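L-lysine 6-monooxygenase (Pseudomonas syringae pv. tomato, PDB 5CQF) probably hydroxylates the side-chain amine of L-lysine as an FAD- and NADP-dependent monooxygenase in siderophore biosynthesis. Local coordinates at residues L208-G213 / V346-G351. Residues are numbered along the deposited sequence; the frame is centred on the assembly and turned at random.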
loop_
_atom_site.group_PDB
_atom_site.type_symbol
_atom_site.label_atom_id
_atom_site.label_comp_id
_atom_site.label_asym_id
_atom_site.label_seq_id
_atom_site.Cartn_x
_atom_site.Cartn_y
_atom_site.Cartn_z
ATOM N N LEU A 208 0.643 32.775 6.755
ATOM C CA LEU A 208 -0.580 32.270 7.352
ATOM C C LEU A 208 -1.405 31.702 6.247
ATOM O O LEU A 208 -1.563 32.343 5.228
ATOM C CB LEU A 208 -1.345 33.394 8.029
ATOM C CG LEU A 208 -2.538 32.892 8.837
ATOM C CD1 LEU A 208 -2.771 33.793 10.025
ATOM C CD2 LEU A 208 -3.824 32.798 8.029
ATOM N N VAL A 209 -1.890 30.484 6.420
ATOM C CA VAL A 209 -2.755 29.852 5.434
ATOM C C VAL A 209 -4.081 29.479 6.106
ATOM O O VAL A 209 -4.114 28.677 7.040
ATOM C CB VAL A 209 -2.096 28.591 4.836
ATOM C CG1 VAL A 209 -2.987 27.933 3.819
ATOM C CG2 VAL A 209 -0.771 28.934 4.175
ATOM N N LEU A 210 -5.162 30.087 5.639
ATOM C CA LEU A 210 -6.485 29.892 6.217
ATOM C C LEU A 210 -7.215 28.809 5.443
ATOM O O LEU A 210 -7.296 28.868 4.212
ATOM C CB LEU A 210 -7.253 31.200 6.109
ATOM C CG LEU A 210 -8.696 31.286 6.618
ATOM C CD1 LEU A 210 -8.748 31.174 8.133
ATOM C CD2 LEU A 210 -9.315 32.603 6.178
ATOM N N GLY A 211 -7.719 27.805 6.141
ATOM C CA GLY A 211 -8.587 26.815 5.497
ATOM C C GLY A 211 -8.175 25.389 5.731
ATOM O O GLY A 211 -7.030 25.121 6.118
ATOM N N SER A 212 -9.103 24.478 5.461
ATOM C CA SER A 212 -8.936 23.078 5.837
ATOM C C SER A 212 -9.027 22.064 4.690
ATOM O O SER A 212 -8.801 20.886 4.907
ATOM C CB SER A 212 -9.953 22.727 6.928
ATOM O OG SER A 212 -9.754 23.532 8.093
ATOM N N GLY A 213 -9.353 22.510 3.483
ATOM C CA GLY A 213 -9.440 21.624 2.325
ATOM C C GLY A 213 -8.130 21.396 1.575
ATOM O O GLY A 213 -7.045 21.816 2.006
ATOM N N VAL A 346 -0.368 36.044 3.605
ATOM C CA VAL A 346 -1.554 35.317 3.935
ATOM C C VAL A 346 -2.102 34.703 2.662
ATOM O O VAL A 346 -2.063 35.357 1.601
ATOM C CB VAL A 346 -2.582 36.263 4.542
ATOM C CG1 VAL A 346 -3.931 35.590 4.709
ATOM C CG2 VAL A 346 -2.077 36.773 5.879
ATOM N N VAL A 347 -2.545 33.432 2.763
ATOM C CA VAL A 347 -3.198 32.695 1.662
ATOM C C VAL A 347 -4.610 32.295 2.090
ATOM O O VAL A 347 -4.790 31.690 3.140
ATOM C CB VAL A 347 -2.454 31.405 1.280
ATOM C CG1 VAL A 347 -3.232 30.616 0.248
ATOM C CG2 VAL A 347 -1.079 31.682 0.724
ATOM N N LEU A 348 -5.612 32.625 1.284
ATOM C CA LEU A 348 -6.986 32.336 1.642
ATOM C C LEU A 348 -7.413 31.092 0.941
ATOM O O LEU A 348 -7.684 31.123 -0.240
ATOM C CB LEU A 348 -7.911 33.485 1.274
ATOM C CG LEU A 348 -7.497 34.853 1.814
ATOM C CD1 LEU A 348 -8.424 35.916 1.262
ATOM C CD2 LEU A 348 -7.515 34.905 3.325
ATOM N N GLY A 349 -7.475 29.981 1.671
ATOM C CA GLY A 349 -8.020 28.741 1.118
ATOM C C GLY A 349 -9.480 28.673 1.499
ATOM O O GLY A 349 -9.935 27.706 2.084
ATOM N N THR A 350 -10.218 29.712 1.162
ATOM C CA THR A 350 -11.588 29.861 1.589
ATOM C C THR A 350 -12.573 29.206 0.634
ATOM O O THR A 350 -13.764 29.183 0.929
ATOM C CB THR A 350 -11.949 31.351 1.695
ATOM O OG1 THR A 350 -11.374 32.070 0.595
ATOM C CG2 THR A 350 -11.433 31.932 2.980
ATOM N N GLY A 351 -12.093 28.685 -0.501
ATOM C CA GLY A 351 -12.970 28.073 -1.492
ATOM C C GLY A 351 -13.701 29.070 -2.388
ATOM O O GLY A 351 -13.277 30.226 -2.529
#
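L210 reaches across to both L348 and T350 with a single methyl, CD2, which lies 3.9 Å from T350 CG2 and 4.1 Å from L348 CD2. The leucine gets there with CG anti to its own N (chi1 179°), whereas CG of L348 stands anti to its carbonyl carbon, and the two side chains meet at a slant. Farther back on the same face, L208 CB packs against V346 CG2 at 4.1 Å. On the reverse face V209 and V347 lie side by side and point the same way, V209 CG2 being 4.2 Å from V347 CB; helix 214-226 covers this pair, with V220 and L223 on V209 and S219 near V347.

Between the two apolar layers the nearly parallel backbones are joined by alternating bonds. V347 N donates to L208 O, and V347 O in turn receives L210 N at 3.0 Å in an almost straight bond (171° at the hydrogen). The third bond, G349 N to L210 O at 2.8 Å, is more bent (137°), its donor lying in the carbonyl plane just where both strands give way to loops. Here the backbones of G211 and G349 come together without side chains, G211 CA lying 3.8 Å from G349 O. Beyond, T350 OG1 bonds to R173 O and S212 OG to H236 ND1.

Strands 206-210 and 345-348 are thus neighbours within a five-stranded parallel sheet, between strands 231-235 and 186-188. G213 occupies the N-cap position of helix 214-226, and G211 and G213 belong to a GxGxxA pattern, so the strand-turn-helix is consistent with the dinucleotide-binding turn of a Rossmann-type fold, probably that for NADP.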